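Local structure of mitochondrial edited mRNA stability factor 1 (Trypanosoma brucei, 6NL1) at residues Glu216-Arg221 against Ile301-Pro306; Arg249-Ala254 against Val271-His276; Arg256-Trp259 against Thr265-Ala268. The protein probably processes the 5' ends of mitochondrial mRNAs as a Nudix-family enzyme and probably contributes to the stability of edited transcripts. All blocks are in the same frame, centred on the assembly; numbering follows the deposited sequence.

Contact 1: Glu216-Arg221 against Ile301-Pro306; sequences EWLMLR and IRVEGP
Strand residues Leu218 and Leu220 run beside the irregular segment Val303-Pro306, the two runs heading within 28° of each other. The backbones stay well apart: the CA of Leu218 lies 9.4 Å from the CA of Val303, and the CA of Leu220 lies 8.6 Å from that of Gly305. At such a spacing main chains cannot pair, and no hydrogen bond joins the segments; the direct contacts across the interval are made by side chains. Alternate strand residues do this work. Leu220 and Pro306 meet tip to tip, CD2 of Leu220 standing 4.1 Å from CG of the proline ring; with chi1 at -60°, Leu220 CG sits opposite its own carbonyl carbon. Farther along, CD1 of Leu218 is 4.4 Å from CG2 of Val303, a looser approach. Between Val303 and Pro306, Gly305 adopts a phi of 100°, a conformation that suits a residue without a side chain. Trp345 and Ile264 also pack on Leu218, while Cys343 and the Glu261 side chain border Leu220; Tyr313 touches Pro306. With only methyl and methylene groups meeting between the two segments and 129 Å² buried in all, the contact is apolar and non-directional, depending on shape and burial instead of polar pairing.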
loop_
_atom_site.group_PDB
_atom_site.type_symbol
_atom_site.label_atom_id
_atom_site.label_comp_id
_atom_site.label_asym_id
_atom_site.label_seq_id
_atom_site.Cartn_x
_atom_site.Cartn_y
_atom_site.Cartn_z
ATOM N N GLU A 216 -2.202 20.372 -11.787
ATOM C CA GLU A 216 -2.179 19.019 -12.354
ATOM C C GLU A 216 -1.312 18.090 -11.504
ATOM O O GLU A 216 -0.233 18.473 -11.046
ATOM C CB GLU A 216 -1.634 19.029 -13.793
ATOM C CG GLU A 216 -2.489 19.790 -14.797
ATOM C CD GLU A 216 -2.030 19.622 -16.245
ATOM O OE1 GLU A 216 -0.805 19.559 -16.514
ATOM O OE2 GLU A 216 -2.910 19.563 -17.126
ATOM N N TRP A 217 -1.787 16.865 -11.311
ATOM C CA TRP A 217 -1.098 15.880 -10.484
ATOM C C TRP A 217 -0.463 14.806 -11.366
ATOM O O TRP A 217 -1.084 14.316 -12.316
ATOM C CB TRP A 217 -2.086 15.220 -9.505
ATOM C CG TRP A 217 -2.777 16.196 -8.615
ATOM C CD1 TRP A 217 -4.006 16.756 -8.808
ATOM C CD2 TRP A 217 -2.263 16.755 -7.394
ATOM N NE1 TRP A 217 -4.294 17.631 -7.776
ATOM C CE2 TRP A 217 -3.241 17.645 -6.897
ATOM C CE3 TRP A 217 -1.071 16.584 -6.671
ATOM C CZ2 TRP A 217 -3.065 18.368 -5.711
ATOM C CZ3 TRP A 217 -0.896 17.303 -5.491
ATOM C CH2 TRP A 217 -1.891 18.189 -5.026
ATOM N N LEU A 218 0.772 14.441 -11.047
ATOM C CA LEU A 218 1.430 13.329 -11.724
ATOM C C LEU A 218 0.809 12.007 -11.274
ATOM O O LEU A 218 0.724 11.733 -10.082
ATOM C CB LEU A 218 2.921 13.329 -11.401
ATOM C CG LEU A 218 3.789 12.400 -12.244
ATOM C CD1 LEU A 218 3.772 12.870 -13.687
ATOM C CD2 LEU A 218 5.214 12.363 -11.708
ATOM N N MET A 219 0.379 11.186 -12.225
ATOM C CA MET A 219 -0.240 9.913 -11.889
ATOM C C MET A 219 0.337 8.729 -12.677
ATOM O O MET A 219 0.835 8.901 -13.789
ATOM C CB MET A 219 -1.749 10.006 -12.113
ATOM C CG MET A 219 -2.376 11.158 -11.328
ATOM S SD MET A 219 -4.127 10.933 -11.064
ATOM C CE MET A 219 -4.654 10.442 -12.687
ATOM N N LEU A 220 0.264 7.539 -12.082
ATOM C CA LEU A 220 0.693 6.300 -12.723
ATOM C C LEU A 220 -0.437 5.291 -12.619
ATOM O O LEU A 220 -1.368 5.475 -11.841
ATOM C CB LEU A 220 1.906 5.691 -12.008
ATOM C CG LEU A 220 3.219 6.458 -11.876
ATOM C CD1 LEU A 220 3.279 7.146 -10.526
ATOM C CD2 LEU A 220 4.407 5.499 -12.045
ATOM N N ARG A 221 -0.336 4.210 -13.386
ATOM C CA ARG A 221 -1.281 3.109 -13.266
ATOM C C ARG A 221 -0.525 1.819 -12.985
ATOM O O ARG A 221 0.193 1.312 -13.838
ATOM C CB ARG A 221 -2.128 2.993 -14.532
ATOM C CG ARG A 221 -3.011 4.234 -14.769
ATOM C CD ARG A 221 -3.931 4.051 -15.959
ATOM N NE ARG A 221 -5.019 3.112 -15.680
ATOM C CZ ARG A 221 -5.785 2.590 -16.632
ATOM N NH1 ARG A 221 -5.578 2.922 -17.903
ATOM N NH2 ARG A 221 -6.754 1.747 -16.325
ATOM N N ILE A 301 9.475 19.695 -15.999
ATOM C CA ILE A 301 10.353 18.707 -15.389
ATOM C C ILE A 301 10.358 17.421 -16.213
ATOM O O ILE A 301 9.330 17.023 -16.766
ATOM C CB ILE A 301 9.928 18.379 -13.946
ATOM C CG1 ILE A 301 10.941 17.430 -13.295
ATOM C CG2 ILE A 301 8.518 17.774 -13.919
ATOM C CD1 ILE A 301 10.749 17.256 -11.819
ATOM N N ARG A 302 11.519 16.782 -16.304
ATOM C CA ARG A 302 11.635 15.535 -17.048
ATOM C C ARG A 302 11.286 14.353 -16.159
ATOM O O ARG A 302 11.894 14.142 -15.109
ATOM C CB ARG A 302 13.041 15.364 -17.622
ATOM C CG ARG A 302 13.141 14.246 -18.649
ATOM C CD ARG A 302 14.571 14.041 -19.114
ATOM N NE ARG A 302 15.426 13.580 -18.026
ATOM C CZ ARG A 302 16.739 13.403 -18.132
ATOM N NH1 ARG A 302 17.352 13.654 -19.282
ATOM N NH2 ARG A 302 17.440 12.980 -17.089
ATOM N N VAL A 303 10.288 13.588 -16.582
ATOM C CA VAL A 303 9.846 12.423 -15.835
ATOM C C VAL A 303 10.347 11.156 -16.528
ATOM O O VAL A 303 10.094 10.947 -17.710
ATOM C CB VAL A 303 8.319 12.377 -15.771
ATOM C CG1 VAL A 303 7.862 11.176 -14.957
ATOM C CG2 VAL A 303 7.772 13.688 -15.205
ATOM N N GLU A 304 11.058 10.310 -15.798
ATOM C CA GLU A 304 11.595 9.095 -16.395
ATOM C C GLU A 304 10.659 7.899 -16.258
ATOM O O GLU A 304 10.619 7.044 -17.134
ATOM C CB GLU A 304 12.971 8.777 -15.820
ATOM C CG GLU A 304 13.998 9.852 -16.139
ATOM C CD GLU A 304 15.412 9.388 -15.909
ATOM O OE1 GLU A 304 16.128 9.171 -16.909
ATOM O OE2 GLU A 304 15.807 9.240 -14.731
ATOM N N GLY A 305 9.892 7.848 -15.173
ATOM C CA GLY A 305 9.050 6.697 -14.914
ATOM C C GLY A 305 9.704 5.766 -13.908
ATOM O O GLY A 305 10.744 6.091 -13.342
ATOM N N PRO A 306 9.094 4.597 -13.680
ATOM C CA PRO A 306 9.522 3.644 -12.652
ATOM C C PRO A 306 10.972 3.199 -12.815
ATOM O O PRO A 306 11.405 2.864 -13.911
ATOM C CB PRO A 306 8.565 2.461 -12.853
ATOM C CG PRO A 306 7.347 3.074 -13.432
ATOM C CD PRO A 306 7.844 4.173 -14.334
#

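Contact 2: Arg249-Ala254 against Val271-His276; sequences RYKEAA and VYPTGH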
loop_
_atom_site.group_PDB
_atom_site.type_symbol
_atom_site.label_atom_id
_atom_site.label_comp_id
_atom_site.label_asym_id
_atom_site.label_seq_id
_atom_site.Cartn_x
_atom_site.Cartn_y
_atom_site.Cartn_z
ATOM N N ARG A 249 11.097 7.021 8.405
ATOM C CA ARG A 249 10.184 8.139 8.647
ATOM C C ARG A 249 9.273 8.359 7.434
ATOM O O ARG A 249 9.622 7.990 6.314
ATOM C CB ARG A 249 10.973 9.412 8.963
ATOM C CG ARG A 249 11.666 9.399 10.322
ATOM C CD ARG A 249 12.476 10.674 10.581
ATOM N NE ARG A 249 11.704 11.883 10.307
ATOM C CZ ARG A 249 10.799 12.405 11.132
ATOM N NH1 ARG A 249 10.539 11.824 12.298
ATOM N NH2 ARG A 249 10.147 13.510 10.787
ATOM N N TYR A 250 8.111 8.965 7.666
ATOM C CA TYR A 250 7.088 9.162 6.629
ATOM C C TYR A 250 7.573 9.919 5.395
ATOM O O TYR A 250 7.429 9.447 4.262
ATOM C CB TYR A 250 5.873 9.885 7.211
ATOM C CG TYR A 250 5.161 9.100 8.277
ATOM C CD1 TYR A 250 4.523 9.736 9.333
ATOM C CD2 TYR A 250 5.128 7.718 8.228
ATOM C CE1 TYR A 250 3.868 9.005 10.311
ATOM C CE2 TYR A 250 4.483 6.989 9.193
ATOM C CZ TYR A 250 3.853 7.626 10.228
ATOM O OH TYR A 250 3.216 6.871 11.176
ATOM N N LYS A 251 8.138 11.098 5.614
ATOM C CA LYS A 251 8.578 11.924 4.494
ATOM C C LYS A 251 9.712 11.247 3.724
ATOM O O LYS A 251 9.729 11.235 2.493
ATOM C CB LYS A 251 9.004 13.310 4.976
ATOM C CG LYS A 251 9.252 14.284 3.833
ATOM C CD LYS A 251 9.875 15.580 4.329
ATOM C CE LYS A 251 8.829 16.522 4.888
ATOM N NZ LYS A 251 9.426 17.877 5.100
ATOM N N GLU A 252 10.652 10.676 4.467
ATOM C CA GLU A 252 11.754 9.917 3.885
ATOM C C GLU A 252 11.202 8.839 2.942
ATOM O O GLU A 252 11.699 8.651 1.834
ATOM C CB GLU A 252 12.570 9.285 5.019
ATOM C CG GLU A 252 13.787 8.492 4.608
ATOM C CD GLU A 252 14.481 7.828 5.805
ATOM O OE1 GLU A 252 14.000 7.978 6.963
ATOM O OE2 GLU A 252 15.510 7.149 5.582
ATOM N N ALA A 253 10.167 8.132 3.387
ATOM C CA ALA A 253 9.554 7.087 2.570
ATOM C C ALA A 253 8.858 7.684 1.341
ATOM O O ALA A 253 8.958 7.141 0.238
ATOM C CB ALA A 253 8.574 6.262 3.403
ATOM N N ALA A 254 8.156 8.804 1.528
ATOM C CA ALA A 254 7.500 9.467 0.399
ATOM C C ALA A 254 8.527 9.859 -0.662
ATOM O O ALA A 254 8.324 9.644 -1.852
ATOM C CB ALA A 254 6.718 10.697 0.861
ATOM N N VAL A 271 8.739 19.399 0.364
ATOM C CA VAL A 271 7.752 18.337 0.537
ATOM C C VAL A 271 6.940 18.600 1.792
ATOM O O VAL A 271 7.489 18.667 2.893
ATOM C CB VAL A 271 8.445 16.951 0.649
ATOM C CG1 VAL A 271 7.421 15.830 0.777
ATOM C CG2 VAL A 271 9.332 16.723 -0.561
ATOM N N TYR A 272 5.631 18.750 1.627
ATOM C CA TYR A 272 4.755 19.116 2.737
ATOM C C TYR A 272 3.723 18.038 3.037
ATOM O O TYR A 272 2.933 17.686 2.164
ATOM C CB TYR A 272 4.034 20.434 2.416
ATOM C CG TYR A 272 4.976 21.602 2.213
ATOM C CD1 TYR A 272 5.382 22.395 3.289
ATOM C CD2 TYR A 272 5.464 21.912 0.950
ATOM C CE1 TYR A 272 6.259 23.458 3.110
ATOM C CE2 TYR A 272 6.335 22.981 0.758
ATOM C CZ TYR A 272 6.725 23.749 1.837
ATOM O OH TYR A 272 7.593 24.800 1.645
ATOM N N PRO A 273 3.713 17.521 4.277
ATOM C CA PRO A 273 2.649 16.574 4.651
ATOM C C PRO A 273 1.303 17.286 4.624
ATOM O O PRO A 273 1.259 18.483 4.902
ATOM C CB PRO A 273 3.009 16.167 6.086
ATOM C CG PRO A 273 3.922 17.267 6.590
ATOM C CD PRO A 273 4.677 17.756 5.368
ATOM N N THR A 274 0.227 16.583 4.294
ATOM C CA THR A 274 -1.090 17.229 4.246
ATOM C C THR A 274 -2.169 16.394 4.923
ATOM O O THR A 274 -3.350 16.632 4.725
ATOM C CB THR A 274 -1.545 17.519 2.797
ATOM O OG1 THR A 274 -1.362 16.345 1.998
ATOM C CG2 THR A 274 -0.735 18.659 2.190
ATOM N N GLY A 275 -1.768 15.422 5.729
ATOM C CA GLY A 275 -2.737 14.629 6.463
ATOM C C GLY A 275 -2.724 13.157 6.088
ATOM O O GLY A 275 -1.759 12.649 5.505
ATOM N N HIS A 276 -3.809 12.471 6.413
ATOM C CA HIS A 276 -3.921 11.054 6.134
ATOM C C HIS A 276 -5.361 10.695 5.838
ATOM O O HIS A 276 -6.283 11.408 6.222
ATOM C CB HIS A 276 -3.395 10.225 7.310
ATOM C CG HIS A 276 -4.257 10.298 8.529
ATOM N ND1 HIS A 276 -5.292 9.418 8.757
ATOM C CD2 HIS A 276 -4.247 11.154 9.578
ATOM C CE1 HIS A 276 -5.883 9.727 9.900
ATOM N NE2 HIS A 276 -5.268 10.774 10.415
#
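Lys251 lays its aliphatic chain over Val271, its CG 3.9 Å from the CG1 methyl, and the two side chains pass alongside each other, heading opposite ways. The lysine chain is extended through its first two torsions and then bends at chi3 (-82°), a turn that carries the ammonium group past the valine side chain to the backbone beyond it. There Lys251 NZ donates a hydrogen bond of 3.0 Å to Val271 O. The C=O...N angle is 157° and the nitrogen is tilted 15° from the carbonyl plane, so the donor approaches from nearly straight ahead of the oxygen. A second carbonyl, Ala268 O, also accepts a hydrogen bond from NZ. The ammonium thus ties together two backbone carbonyls, those of Ala268 and Val271, and its methylenes cover an apolar residue on the way. Pro273 is a lesser partner, with its CD 4.4 Å from Lys251 CE.

Arg249 occupies the N-cap position of the helix, where its backbone N makes a weak bond of 3.4 Å to Glu252 OE1. Regular helical bonding begins at once, Ala253 N to Arg249 O and Ala254 N to Tyr250 O.

Around this junction, Val271 and Ala254 both rest on Leu203 of strand 200-207, and Ala254 also touches Phe293 of strand 290-296. Tyr272 and Thr274 form backbone bonds with Val294 and Tyr292, placing strand 272-277 antiparallel beside 290-296. The first turn of helix 250-262 therefore lies against the mixed sheet, with Lys251 bridging to the chain around Val271, next to strand 272-277.

Contact 3: Arg256-Trp259 against Thr265-Ala268; sequences RTLW and TVDA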
loop_
_atom_site.group_PDB
_atom_site.type_symbol
_atom_site.label_atom_id
_atom_site.label_comp_id
_atom_site.label_asym_id
_atom_site.label_seq_id
_atom_site.Cartn_x
_atom_site.Cartn_y
_atom_site.Cartn_z
ATOM N N ARG A 256 11.677 8.705 -1.115
ATOM C CA ARG A 256 12.338 7.536 -1.690
ATOM C C ARG A 256 11.445 6.854 -2.724
ATOM O O ARG A 256 11.890 6.514 -3.820
ATOM C CB ARG A 256 12.707 6.531 -0.589
ATOM C CG ARG A 256 13.235 5.178 -1.118
ATOM C CD ARG A 256 13.517 4.175 0.024
ATOM N NE ARG A 256 12.330 3.925 0.846
ATOM C CZ ARG A 256 11.368 3.058 0.536
ATOM N NH1 ARG A 256 11.440 2.331 -0.576
ATOM N NH2 ARG A 256 10.328 2.910 1.340
ATOM N N THR A 257 10.178 6.655 -2.377
ATOM C CA THR A 257 9.293 5.891 -3.247
ATOM C C THR A 257 8.763 6.712 -4.416
ATOM O O THR A 257 8.362 6.149 -5.423
ATOM C CB THR A 257 8.142 5.204 -2.464
ATOM O OG1 THR A 257 7.347 6.184 -1.792
ATOM C CG2 THR A 257 8.723 4.228 -1.434
ATOM N N LEU A 258 8.759 8.040 -4.283
ATOM C CA LEU A 258 8.522 8.898 -5.444
ATOM C C LEU A 258 9.595 8.604 -6.490
ATOM O O LEU A 258 9.295 8.406 -7.669
ATOM C CB LEU A 258 8.587 10.382 -5.077
ATOM C CG LEU A 258 8.722 11.327 -6.281
ATOM C CD1 LEU A 258 7.465 11.280 -7.166
ATOM C CD2 LEU A 258 8.981 12.749 -5.823
ATOM N N TRP A 259 10.854 8.578 -6.052
ATOM C CA TRP A 259 11.950 8.279 -6.973
ATOM C C TRP A 259 11.792 6.897 -7.620
ATOM O O TRP A 259 11.966 6.747 -8.829
ATOM C CB TRP A 259 13.319 8.389 -6.291
ATOM C CG TRP A 259 14.416 8.120 -7.262
ATOM C CD1 TRP A 259 14.986 9.018 -8.120
ATOM C CD2 TRP A 259 15.042 6.854 -7.530
ATOM N NE1 TRP A 259 15.941 8.393 -8.889
ATOM C CE2 TRP A 259 15.996 7.067 -8.548
ATOM C CE3 TRP A 259 14.896 5.566 -6.999
ATOM C CZ2 TRP A 259 16.807 6.039 -9.047
ATOM C CZ3 TRP A 259 15.704 4.544 -7.494
ATOM C CH2 TRP A 259 16.645 4.789 -8.507
ATOM N N THR A 265 13.670 13.359 -8.243
ATOM C CA THR A 265 14.282 13.707 -6.969
ATOM C C THR A 265 13.743 15.052 -6.498
ATOM O O THR A 265 13.875 16.050 -7.207
ATOM C CB THR A 265 15.820 13.811 -7.102
ATOM O OG1 THR A 265 16.354 12.545 -7.499
ATOM C CG2 THR A 265 16.457 14.238 -5.777
ATOM N N VAL A 266 13.121 15.077 -5.321
ATOM C CA VAL A 266 12.722 16.346 -4.704
ATOM C C VAL A 266 13.460 16.553 -3.396
ATOM O O VAL A 266 13.863 15.592 -2.741
ATOM C CB VAL A 266 11.211 16.410 -4.371
ATOM C CG1 VAL A 266 10.390 16.643 -5.623
ATOM C CG2 VAL A 266 10.770 15.159 -3.602
ATOM N N ASP A 267 13.619 17.809 -3.006
ATOM C CA ASP A 267 14.251 18.124 -1.733
ATOM C C ASP A 267 13.229 18.137 -0.593
ATOM O O ASP A 267 12.126 18.658 -0.742
ATOM C CB ASP A 267 14.978 19.471 -1.820
ATOM C CG ASP A 267 15.842 19.744 -0.599
ATOM O OD1 ASP A 267 17.015 19.308 -0.591
ATOM O OD2 ASP A 267 15.351 20.382 0.359
ATOM N N ALA A 268 13.610 17.575 0.551
ATOM C CA ALA A 268 12.715 17.490 1.704
ATOM C C ALA A 268 12.036 18.814 2.082
ATOM O O ALA A 268 10.906 18.813 2.577
ATOM C CB ALA A 268 13.448 16.906 2.913
#
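The indole of Trp259 meets Thr265 obliquely, Thr265 OG1 coming to 3.8 Å from CD1 on the five-membered ring. The two side chains run alongside each other from closely spaced backbones, with 5.9 Å between the CA atoms of Trp259 and Thr265. No hydrogen bond is formed across this pair, so the hydroxyl meets a ring carbon by simple packing; Gln307 also touches the tryptophan. The other flat group, the guanidinium of Arg256, has Thr257 CG2 on one face, 3.1 Å above the plane and displaced toward the rim. Salt bridges to Glu248 and Glu260 would help to fix how that plane is turned.

A more sheltered apolar contact, between buried Leu258 and partly exposed Val266, lies next to the indole pair. Leu258 and Val266 cross at about a right angle, and the leucine CD2 reaches both valine methyls, 3.7 Å to CG2 and 4.1 Å to CG1. Leu258 CG stands opposite the backbone N (chi1 165°), which extends the branch from the helix toward the loop. Leu203 and Ile205 of strand 200-207, together with Pro240, pack on Leu258, and Ile205 touches Val266 as well. On the neighbouring residue, Thr257 OG1 hydrogen-bonds to Ala253 O and Lys242 N.

The helix ends soon after this segment, and the chain doubles back to lay Thr265 and Val266 along it. In sequence, residues 256-264 (RTLWEETGI) resemble the REUXEEXGU end of the Nudix box, U being a bulky apolar residue, with Thr257 where the motif has the glutamate after its arginine. The arrangement is consistent with the helix and following loop of a Nudix fold, Leu258 supplying the apolar side that faces the sheet.

All three contacts are partly buried. Contacts 2 and 3 share helix 250-262 and touch directly: Val271 CG2 packs 3.7 Å from Val266 CG2, so the apolar packing of contact 3 continues into contact 2, beside the lysine's polar bridge. Contact 1, whose centre is about 12 Å from that of contact 3, binds a loop to another strand of the mixed sheet and nests both other contacts within its chain excursion. Its chemistry is wholly apolar between the segments, that of contact 3 pairs a largely sheltered aliphatic crossing with an exposed indole-threonine contact, and contact 2 alone has a hydrogen bond between its segments.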